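Local coordinates for protein acyl-coenzyme A oxidase acox-1.2 (PDB 5K3J) that catalyses the FAD-dependent, oxygen-consuming desaturation of ascaroside-CoA pheromone precursors with a 5-carbon omega side chain, the first step of peroxisomal beta-oxidation, at residues L442-V447 with E510-A515; A202-I205 with N210-P213; G356-H361 with I536-R541. All coordinates share one frame; numbering follows the deposited sequence.

Interaction 1: L442-V447 with E510-A515. With 6QA (~{S}-[2-[3-[[(2~{R})-4-[[[(2~{R},3~{S},4~{R},5~{R})-5-(6-aminopurin-9-yl)-4-oxidanyl-3-phosphonooxy-oxolan-2-yl]methoxy-oxidanyl-phosphoryl]oxy-oxidanyl-phosphoryl]oxy-3,3-dimethyl-2-oxidanyl-butanoyl]amino]propanoylamino]ethyl] 5-[(2~{R},3~{R},5~{R},6~{S})-6-methyl-3,5-bis(oxidanyl)oxan-2-yl]oxypentanethioate), chain E.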
loop_
_atom_site.group_PDB
_atom_site.type_symbol
_atom_site.label_atom_id
_atom_site.label_comp_id
_atom_site.label_asym_id
_atom_site.label_seq_id
_atom_site.Cartn_x
_atom_site.Cartn_y
_atom_site.Cartn_z
ATOM N N LEU A 442 17.932 -5.999 -15.557
ATOM C CA LEU A 442 17.402 -6.363 -16.865
ATOM C C LEU A 442 17.811 -5.335 -17.915
ATOM O O LEU A 442 17.997 -5.663 -19.088
ATOM C CB LEU A 442 15.878 -6.488 -16.806
ATOM C CG LEU A 442 15.097 -6.513 -18.123
ATOM C CD1 LEU A 442 15.526 -7.678 -18.997
ATOM C CD2 LEU A 442 13.618 -6.584 -17.838
ATOM N N ALA A 443 17.954 -4.089 -17.476
ATOM C CA ALA A 443 18.357 -2.998 -18.352
ATOM C C ALA A 443 19.763 -3.224 -18.899
ATOM O O ALA A 443 20.077 -2.800 -20.011
ATOM C CB ALA A 443 18.284 -1.678 -17.613
ATOM N N ARG A 444 20.606 -3.888 -18.113
ATOM C CA ARG A 444 21.956 -4.222 -18.553
ATOM C C ARG A 444 21.917 -5.286 -19.643
ATOM O O ARG A 444 22.731 -5.279 -20.565
ATOM C CB ARG A 444 22.805 -4.700 -17.375
ATOM C CG ARG A 444 23.224 -3.586 -16.438
ATOM C CD ARG A 444 24.673 -3.737 -16.023
ATOM N NE ARG A 444 25.217 -2.515 -15.438
ATOM C CZ ARG A 444 26.348 -1.941 -15.837
ATOM N NH1 ARG A 444 26.777 -0.832 -15.248
ATOM N NH2 ARG A 444 27.054 -2.480 -16.823
ATOM N N TYR A 445 20.959 -6.199 -19.527
ATOM C CA TYR A 445 20.769 -7.250 -20.517
ATOM C C TYR A 445 20.113 -6.683 -21.766
ATOM O O TYR A 445 20.181 -7.281 -22.838
ATOM C CB TYR A 445 19.935 -8.381 -19.915
ATOM C CG TYR A 445 19.265 -9.333 -20.891
ATOM C CD1 TYR A 445 19.934 -10.450 -21.385
ATOM C CD2 TYR A 445 17.943 -9.140 -21.276
ATOM C CE1 TYR A 445 19.309 -11.329 -22.261
ATOM C CE2 TYR A 445 17.315 -10.010 -22.148
ATOM C CZ TYR A 445 18.000 -11.102 -22.637
ATOM O OH TYR A 445 17.373 -11.969 -23.505
ATOM N N LEU A 446 19.486 -5.521 -21.616
ATOM C CA LEU A 446 18.864 -4.829 -22.737
ATOM C C LEU A 446 19.890 -3.988 -23.489
ATOM O O LEU A 446 19.840 -3.893 -24.716
ATOM C CB LEU A 446 17.706 -3.951 -22.257
ATOM C CG LEU A 446 16.454 -4.690 -21.781
ATOM C CD1 LEU A 446 15.318 -3.711 -21.505
ATOM C CD2 LEU A 446 16.033 -5.750 -22.793
ATOM N N VAL A 447 20.817 -3.381 -22.752
ATOM C CA VAL A 447 21.915 -2.646 -23.367
ATOM C C VAL A 447 22.776 -3.598 -24.173
ATOM O O VAL A 447 23.015 -3.373 -25.354
ATOM C CB VAL A 447 22.789 -1.925 -22.323
ATOM C CG1 VAL A 447 24.072 -1.410 -22.969
ATOM C CG2 VAL A 447 22.016 -0.792 -21.674
ATOM N N GLU A 510 31.991 10.820 -19.735
ATOM C CA GLU A 510 31.559 10.574 -18.367
ATOM C C GLU A 510 31.728 9.084 -18.106
ATOM O O GLU A 510 31.332 8.261 -18.932
ATOM C CB GLU A 510 30.110 11.019 -18.150
ATOM C CG GLU A 510 29.827 11.643 -16.789
ATOM C CD GLU A 510 30.173 13.122 -16.730
ATOM O OE1 GLU A 510 30.903 13.609 -17.621
ATOM O OE2 GLU A 510 29.711 13.803 -15.791
ATOM N N SER A 511 32.333 8.748 -16.970
ATOM C CA SER A 511 32.665 7.361 -16.652
ATOM C C SER A 511 31.431 6.468 -16.675
ATOM O O SER A 511 30.318 6.936 -16.440
ATOM C CB SER A 511 33.347 7.268 -15.287
ATOM O OG SER A 511 32.402 7.029 -14.258
ATOM N N ARG A 512 31.646 5.185 -16.951
ATOM C CA ARG A 512 30.560 4.221 -17.123
ATOM C C ARG A 512 29.552 4.237 -15.981
ATOM O O ARG A 512 28.351 4.387 -16.209
ATOM C CB ARG A 512 31.120 2.807 -17.268
ATOM C CG ARG A 512 30.047 1.734 -17.221
ATOM C CD ARG A 512 30.627 0.346 -17.394
ATOM N NE ARG A 512 29.637 -0.566 -17.958
ATOM C CZ ARG A 512 29.509 -0.812 -19.259
ATOM N NH1 ARG A 512 28.577 -1.653 -19.685
ATOM N NH2 ARG A 512 30.315 -0.220 -20.133
ATOM N N GLU A 513 30.051 4.075 -14.761
ATOM C CA GLU A 513 29.210 4.077 -13.570
ATOM C C GLU A 513 28.324 5.320 -13.496
ATOM O O GLU A 513 27.127 5.225 -13.228
ATOM C CB GLU A 513 30.075 3.977 -12.311
ATOM C CG GLU A 513 30.553 2.569 -11.975
ATOM C CD GLU A 513 31.609 2.049 -12.935
ATOM O OE1 GLU A 513 32.288 2.874 -13.584
ATOM O OE2 GLU A 513 31.759 0.813 -13.042
ATOM N N VAL A 514 28.916 6.484 -13.739
ATOM C CA VAL A 514 28.170 7.735 -13.690
ATOM C C VAL A 514 27.275 7.881 -14.917
ATOM O O VAL A 514 26.138 8.348 -14.814
ATOM C CB VAL A 514 29.117 8.951 -13.582
ATOM C CG1 VAL A 514 28.332 10.257 -13.622
ATOM C CG2 VAL A 514 29.939 8.863 -12.308
ATOM N N ALA A 515 27.789 7.477 -16.074
ATOM C CA ALA A 515 26.996 7.460 -17.296
ATOM C C ALA A 515 25.786 6.550 -17.134
ATOM O O ALA A 515 24.688 6.873 -17.581
ATOM C CB ALA A 515 27.843 7.010 -18.470
HETATM P P26 6QA E . 26.891 -8.696 -7.626
HETATM P P29 6QA E . 28.793 -8.236 -9.923
HETATM P P50 6QA E . 26.781 -6.898 -16.510
HETATM O O01 6QA E . 7.131 -15.068 -1.477
HETATM C C02 6QA E . 8.344 -15.846 -1.368
HETATM C C03 6QA E . 9.018 -15.245 -0.124
HETATM O O04 6QA E . 10.309 -15.636 -0.013
HETATM C C05 6QA E . 11.220 -14.967 -0.824
HETATM C C06 6QA E . 12.275 -14.296 0.097
HETATM C C07 6QA E . 13.618 -14.274 -0.669
HETATM C C08 6QA E . 14.760 -14.199 0.343
HETATM C C09 6QA E . 15.593 -13.008 0.115
HETATM S S10 6QA E . 17.417 -13.384 -0.007
HETATM C C11 6QA E . 18.213 -12.702 -1.488
HETATM C C12 6QA E . 17.447 -11.632 -2.211
HETATM N N13 6QA E . 18.326 -10.543 -2.421
HETATM C C14 6QA E . 18.704 -10.123 -3.755
HETATM C C15 6QA E . 19.669 -8.900 -3.952
HETATM C C16 6QA E . 20.907 -9.404 -4.768
HETATM N N17 6QA E . 21.256 -8.472 -5.857
HETATM C C18 6QA E . 22.636 -8.497 -6.361
HETATM C C19 6QA E . 23.029 -7.547 -7.490
HETATM O O20 6QA E . 21.962 -6.660 -7.742
HETATM C C21 6QA E . 23.371 -8.320 -8.795
HETATM C C22 6QA E . 23.899 -7.176 -9.767
HETATM C C23 6QA E . 22.089 -9.054 -9.310
HETATM C C24 6QA E . 24.472 -9.370 -8.672
HETATM O O25 6QA E . 25.785 -8.805 -8.866
HETATM O O27 6QA E . 26.421 -7.783 -6.482
HETATM O O28 6QA E . 28.314 -8.076 -8.335
HETATM O O30 6QA E . 29.991 -9.192 -9.936
HETATM O O31 6QA E . 27.498 -8.784 -10.843
HETATM C C32 6QA E . 27.043 -8.099 -11.947
HETATM C C33 6QA E . 27.552 -8.885 -13.227
HETATM O O34 6QA E . 27.418 -10.146 -13.070
HETATM C C35 6QA E . 26.310 -10.717 -14.115
HETATM N N36 6QA E . 25.283 -11.449 -13.356
HETATM C C37 6QA E . 24.710 -11.046 -12.219
HETATM N N38 6QA E . 23.827 -11.943 -11.780
HETATM C C39 6QA E . 23.822 -12.982 -12.664
HETATM C C40 6QA E . 24.749 -12.679 -13.662
HETATM N N41 6QA E . 24.945 -13.565 -14.677
HETATM C C42 6QA E . 24.251 -14.702 -14.712
HETATM N N43 6QA E . 23.351 -15.031 -13.763
HETATM C C44 6QA E . 23.111 -14.214 -12.738
HETATM N N45 6QA E . 22.132 -14.572 -11.705
HETATM C C46 6QA E . 25.825 -9.710 -14.773
HETATM O O47 6QA E . 25.920 -9.955 -16.250
HETATM C C48 6QA E . 26.656 -8.483 -14.413
HETATM O O49 6QA E . 27.439 -8.059 -15.480
HETATM O O51 6QA E . 27.597 -5.644 -16.410
HETATM O O52 6QA E . 25.324 -6.610 -16.112
HETATM O O53 6QA E . 26.779 -7.425 -17.919
HETATM O O54 6QA E . 29.220 -6.887 -10.447
HETATM O O55 6QA E . 27.184 -10.077 -7.071
HETATM O O56 6QA E . 23.439 -9.239 -5.877
HETATM O O57 6QA E . 18.307 -10.688 -4.718
HETATM O O58 6QA E . 15.036 -11.918 0.050
HETATM O O59 6QA E . 8.334 -15.653 1.092
HETATM C C60 6QA E . 8.252 -17.077 1.223
HETATM C C61 6QA E . 7.598 -17.268 2.574
HETATM C C62 6QA E . 7.481 -17.697 0.028
HETATM C C63 6QA E . 8.048 -17.288 -1.265
HETATM O O64 6QA E . 7.556 -19.163 0.118
#
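Arg444 of the coenzyme A pocket meets Arg512 beside the 3'-phosphate of the bound ascaroside-CoA, where helix 435-450 faces helix 512-518 in the acyl-CoA oxidase fold. The backbones stay well apart, with Arg444 CA 12.1 Å from Glu513 CA, so long side chains span the gap. Ser511 is the N-cap residue of the helix that follows, and its OG is hydrogen-bonded to Asp324 of the second subunit. Arg512 then reaches across. Its CG is anti to the backbone N (chi1 171°) and the chain runs extended to NE. This brings Arg512 NH1 to 3.3 Å from Arg444 NH2, with no hydrogen bond between these two donors. The guanidinium planes are turned 37° apart, and Arg444 NH2 lies at the edge of the Arg512 group. The nearby phosphate probably offsets the paired positive charge. Glu513 may add to this at longer range, since its OE2 is 5.7 Å from Arg444 NH1. Ala515 touches Phe502 and Met506 of helix 481-507. The next residue, Trp516, makes a cation-pi contact with Arg444. On the ligand side, Arg444 NH2 approaches phosphate oxygen O51 of the substrate to 3.2 Å.

Interaction 2: A202-I205 with N210-P213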
loop_
_atom_site.group_PDB
_atom_site.type_symbol
_atom_site.label_atom_id
_atom_site.label_comp_id
_atom_site.label_asym_id
_atom_site.label_seq_id
_atom_site.Cartn_x
_atom_site.Cartn_y
_atom_site.Cartn_z
ATOM N N ALA A 202 28.923 -15.931 3.133
ATOM C CA ALA A 202 30.074 -15.188 3.635
ATOM C C ALA A 202 31.154 -15.016 2.576
ATOM O O ALA A 202 31.263 -15.811 1.648
ATOM C CB ALA A 202 30.653 -15.875 4.860
ATOM N N GLU A 203 31.950 -13.964 2.721
ATOM C CA GLU A 203 33.064 -13.714 1.820
ATOM C C GLU A 203 34.179 -14.728 2.065
ATOM O O GLU A 203 34.655 -14.881 3.189
ATOM C CB GLU A 203 33.580 -12.290 2.010
ATOM C CG GLU A 203 34.681 -11.892 1.053
ATOM C CD GLU A 203 34.173 -11.670 -0.360
ATOM O OE1 GLU A 203 32.985 -11.313 -0.517
ATOM O OE2 GLU A 203 34.959 -11.857 -1.314
ATOM N N LEU A 204 34.594 -15.421 1.008
ATOM C CA LEU A 204 35.581 -16.492 1.138
ATOM C C LEU A 204 37.008 -15.953 1.118
ATOM O O LEU A 204 37.411 -15.259 0.185
ATOM C CB LEU A 204 35.396 -17.526 0.028
ATOM C CG LEU A 204 36.403 -18.675 0.017
ATOM C CD1 LEU A 204 36.494 -19.355 1.380
ATOM C CD2 LEU A 204 36.050 -19.685 -1.068
ATOM N N ILE A 205 37.767 -16.282 2.159
ATOM C CA ILE A 205 39.143 -15.815 2.299
ATOM C C ILE A 205 40.127 -16.974 2.457
ATOM O O ILE A 205 40.008 -17.779 3.379
ATOM C CB ILE A 205 39.289 -14.871 3.507
ATOM C CG1 ILE A 205 38.342 -13.675 3.376
ATOM C CG2 ILE A 205 40.728 -14.404 3.648
ATOM C CD1 ILE A 205 38.347 -12.752 4.583
ATOM N N ASN A 210 40.670 -13.043 -1.830
ATOM C CA ASN A 210 39.234 -12.851 -1.716
ATOM C C ASN A 210 38.499 -13.441 -2.910
ATOM O O ASN A 210 38.734 -13.057 -4.052
ATOM C CB ASN A 210 38.913 -11.367 -1.547
ATOM C CG ASN A 210 38.845 -10.957 -0.089
ATOM O OD1 ASN A 210 39.633 -10.135 0.381
ATOM N ND2 ASN A 210 37.904 -11.543 0.639
ATOM N N TYR A 211 37.610 -14.386 -2.630
ATOM C CA TYR A 211 36.988 -15.178 -3.682
ATOM C C TYR A 211 35.499 -14.918 -3.878
ATOM O O TYR A 211 34.854 -15.606 -4.659
ATOM C CB TYR A 211 37.230 -16.671 -3.396
ATOM C CG TYR A 211 38.666 -17.078 -3.570
ATOM C CD1 TYR A 211 39.202 -17.244 -4.837
ATOM C CD2 TYR A 211 39.489 -17.286 -2.473
ATOM C CE1 TYR A 211 40.521 -17.617 -5.011
ATOM C CE2 TYR A 211 40.811 -17.663 -2.634
ATOM C CZ TYR A 211 41.321 -17.825 -3.904
ATOM O OH TYR A 211 42.635 -18.196 -4.066
ATOM N N GLY A 212 34.960 -13.942 -3.162
ATOM C CA GLY A 212 33.554 -13.622 -3.289
ATOM C C GLY A 212 32.688 -14.386 -2.304
ATOM O O GLY A 212 33.195 -15.182 -1.517
ATOM N N PRO A 213 31.370 -14.147 -2.340
ATOM C CA PRO A 213 30.426 -14.781 -1.410
ATOM C C PRO A 213 30.200 -16.269 -1.700
ATOM O O PRO A 213 30.058 -16.646 -2.865
ATOM C CB PRO A 213 29.144 -13.981 -1.629
ATOM C CG PRO A 213 29.255 -13.489 -3.033
ATOM C CD PRO A 213 30.702 -13.185 -3.234
#
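Leu204 faces both Tyr211 and Gly212 in an antiparallel beta hairpin that carries a beta bulge. The hairpin belongs to the beta domain of the acyl-CoA dehydrogenase fold. Glu203 with Pro213 and Ile205 with Asn210 are non-hydrogen-bonded pairs, and the extra residue of the bulge sits on the second strand. Two backbone hydrogen bonds join the strands between these pairs. Leu204 N donates to Gly212 O at 2.9 Å, and Tyr211 N donates to Leu204 O at 3.0 Å. Gly212 has a positive phi of 91°, and the lack of a side chain keeps it clear of the preceding carbonyl.

A third, weak bond comes from a side chain. Glu203 bends at chi2 (73°), which turns its carboxylate back over the bulge. Gly212 N then points to Glu203 OE2 at 2.8 Å, with a bent angle of 127°. Pro213 CA also makes a CA-H...O contact with Ala202 O at 3.3 Å. Beyond the strand pair, Pro213 touches the substrate-binding Tyr286.

The one apolar side-chain pair is Leu204 CB with Tyr211 CB, 4.0 Å apart.

The polar side chain of Asn210 packs separately. It lies side by side with Ile205 and crosses Glu203 at about a right angle. Its OD1 is hydrogen-bonded to Arg208. Its ND2 rests 3.3 Å from Glu203 CG and 3.5 Å from Ile205 CG1.

Interaction 3: G356-H361 with I536-R541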
loop_
_atom_site.group_PDB
_atom_site.type_symbol
_atom_site.label_atom_id
_atom_site.label_comp_id
_atom_site.label_asym_id
_atom_site.label_seq_id
_atom_site.Cartn_x
_atom_site.Cartn_y
_atom_site.Cartn_z
ATOM N N GLY A 356 3.897 -16.992 -15.324
ATOM C CA GLY A 356 4.585 -17.718 -14.275
ATOM C C GLY A 356 4.888 -19.159 -14.647
ATOM O O GLY A 356 5.952 -19.675 -14.307
ATOM N N PHE A 357 3.956 -19.809 -15.343
ATOM C CA PHE A 357 4.143 -21.197 -15.767
ATOM C C PHE A 357 5.352 -21.360 -16.678
ATOM O O PHE A 357 6.086 -22.344 -16.570
ATOM C CB PHE A 357 2.896 -21.730 -16.484
ATOM C CG PHE A 357 1.865 -22.304 -15.559
ATOM C CD1 PHE A 357 2.168 -23.397 -14.768
ATOM C CD2 PHE A 357 0.596 -21.764 -15.489
ATOM C CE1 PHE A 357 1.233 -23.929 -13.916
ATOM C CE2 PHE A 357 -0.342 -22.298 -14.636
ATOM C CZ PHE A 357 -0.024 -23.378 -13.851
ATOM N N GLU A 358 5.556 -20.403 -17.577
ATOM C CA GLU A 358 6.682 -20.465 -18.502
ATOM C C GLU A 358 8.019 -20.337 -17.775
ATOM O O GLU A 358 8.916 -21.154 -17.975
ATOM C CB GLU A 358 6.563 -19.378 -19.571
ATOM C CG GLU A 358 5.423 -19.579 -20.553
ATOM C CD GLU A 358 5.543 -18.679 -21.769
ATOM O OE1 GLU A 358 6.599 -18.028 -21.925
ATOM O OE2 GLU A 358 4.583 -18.618 -22.566
ATOM N N THR A 359 8.147 -19.321 -16.925
ATOM C CA THR A 359 9.415 -19.055 -16.250
ATOM C C THR A 359 9.704 -20.057 -15.133
ATOM O O THR A 359 10.861 -20.265 -14.766
ATOM C CB THR A 359 9.462 -17.627 -15.676
ATOM O OG1 THR A 359 8.388 -17.443 -14.748
ATOM C CG2 THR A 359 9.348 -16.602 -16.797
ATOM N N ILE A 360 8.661 -20.678 -14.595
ATOM C CA ILE A 360 8.852 -21.740 -13.612
ATOM C C ILE A 360 9.490 -22.950 -14.280
ATOM O O ILE A 360 10.408 -23.564 -13.734
ATOM C CB ILE A 360 7.519 -22.155 -12.943
ATOM C CG1 ILE A 360 7.156 -21.180 -11.821
ATOM C CG2 ILE A 360 7.603 -23.566 -12.374
ATOM C CD1 ILE A 360 5.769 -21.401 -11.253
ATOM N N HIS A 361 9.013 -23.276 -15.477
ATOM C CA HIS A 361 9.426 -24.507 -16.137
ATOM C C HIS A 361 10.825 -24.408 -16.738
ATOM O O HIS A 361 11.616 -25.341 -16.611
ATOM C CB HIS A 361 8.418 -24.905 -17.220
ATOM C CG HIS A 361 8.268 -26.386 -17.382
ATOM N ND1 HIS A 361 8.996 -27.113 -18.300
ATOM C CD2 HIS A 361 7.483 -27.279 -16.734
ATOM C CE1 HIS A 361 8.660 -28.388 -18.214
ATOM N NE2 HIS A 361 7.744 -28.515 -17.271
ATOM N N ILE A 536 2.221 -10.279 -21.917
ATOM C CA ILE A 536 1.186 -10.344 -22.940
ATOM C C ILE A 536 1.346 -11.572 -23.840
ATOM O O ILE A 536 0.386 -12.314 -24.060
ATOM C CB ILE A 536 1.197 -9.072 -23.803
ATOM C CG1 ILE A 536 0.798 -7.866 -22.954
ATOM C CG2 ILE A 536 0.262 -9.218 -24.989
ATOM C CD1 ILE A 536 0.813 -6.561 -23.707
ATOM N N GLU A 537 2.558 -11.778 -24.352
ATOM C CA GLU A 537 2.854 -12.921 -25.214
ATOM C C GLU A 537 2.561 -14.237 -24.512
ATOM O O GLU A 537 1.908 -15.124 -25.066
ATOM C CB GLU A 537 4.317 -12.899 -25.657
ATOM C CG GLU A 537 4.737 -11.657 -26.406
ATOM C CD GLU A 537 6.135 -11.780 -26.969
ATOM O OE1 GLU A 537 7.102 -11.575 -26.205
ATOM O OE2 GLU A 537 6.266 -12.096 -28.171
ATOM N N ALA A 538 3.067 -14.349 -23.288
ATOM C CA ALA A 538 2.859 -15.525 -22.452
ATOM C C ALA A 538 1.375 -15.845 -22.309
ATOM O O ALA A 538 0.966 -17.003 -22.416
ATOM C CB ALA A 538 3.486 -15.311 -21.084
ATOM N N PHE A 539 0.585 -14.805 -22.057
ATOM C CA PHE A 539 -0.866 -14.915 -21.973
ATOM C C PHE A 539 -1.406 -15.508 -23.267
ATOM O O PHE A 539 -2.110 -16.519 -23.253
ATOM C CB PHE A 539 -1.484 -13.538 -21.710
ATOM C CG PHE A 539 -2.876 -13.579 -21.130
ATOM C CD1 PHE A 539 -3.570 -14.772 -21.000
ATOM C CD2 PHE A 539 -3.489 -12.410 -20.715
ATOM C CE1 PHE A 539 -4.848 -14.798 -20.466
ATOM C CE2 PHE A 539 -4.764 -12.428 -20.180
ATOM C CZ PHE A 539 -5.445 -13.620 -20.055
ATOM N N MET A 540 -1.052 -14.873 -24.381
ATOM C CA MET A 540 -1.479 -15.308 -25.708
ATOM C C MET A 540 -1.187 -16.779 -25.973
ATOM O O MET A 540 -2.037 -17.504 -26.490
ATOM C CB MET A 540 -0.804 -14.460 -26.785
ATOM C CG MET A 540 -1.233 -13.011 -26.797
ATOM S SD MET A 540 -1.253 -12.367 -28.478
ATOM C CE MET A 540 -2.280 -13.597 -29.279
ATOM N N ARG A 541 0.017 -17.215 -25.618
ATOM C CA ARG A 541 0.447 -18.582 -25.896
ATOM C C ARG A 541 -0.347 -19.615 -25.105
ATOM O O ARG A 541 -0.392 -20.790 -25.474
ATOM C CB ARG A 541 1.939 -18.740 -25.603
ATOM C CG ARG A 541 2.837 -17.997 -26.581
ATOM C CD ARG A 541 4.270 -18.476 -26.483
ATOM N NE ARG A 541 4.922 -18.002 -25.268
ATOM C CZ ARG A 541 5.689 -16.918 -25.214
ATOM N NH1 ARG A 541 5.904 -16.199 -26.311
ATOM N NH2 ARG A 541 6.246 -16.553 -24.069
#
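Between segments 356-361 and 536-541, which lie on helices 343-363 and 520-543 in the helical part of the acyl-CoA oxidase, the closest CA atoms are those of Glu358 and Ala538, 7.4 Å apart. Both side chains point toward the opposite helix. Glu358 extends beyond CG and brings OE2 against Ala538, 3.5 Å from Ala538 CA. Arg541, one turn further along, completes the contact with a salt bridge. Its chain bends at chi3 (-73°), so the guanidinium folds back with one face over the backbone of Glu537 and Ala538. The grip is side-on, with one nitrogen to each oxygen. Arg541 NH2 donates to Glu358 OE1 at 2.6 Å, and Arg541 NE donates to Glu358 OE2 at 2.8 Å. OE1 uses its syn lone pair. OE2 is also met on its syn side, but 23° out of the carboxylate plane, and the two flat groups are tilted 32° apart. Phe534, one turn before Ala538, touches both charged side chains. The contact lies away from the flavin, substrate and ATP sites. Its paired bonds fix the rotation of both charged groups, and the opposite charges would be expected to keep Glu358 ionised where the two helices meet.

How the interactions relate
From the N terminus, interaction 2 comes first. It closes a short hairpin between strands 197-205 and 210-219, within the beta part of the fold. Interaction 3 opens later, on helix 343-363, and closes a long loop on helix 520-543. Interaction 1 is nested inside that loop. It joins helix 435-450 to helix 512-518, which directly precedes helix 520-543. Interactions 1 and 3 thus both tie helices of the central part of the chain to the C-terminal helical part. Their nearest atoms are about 11 Å apart. Interaction 2 lies about 17 Å from interaction 1 and about 23 Å from interaction 3, measured between nearest atoms.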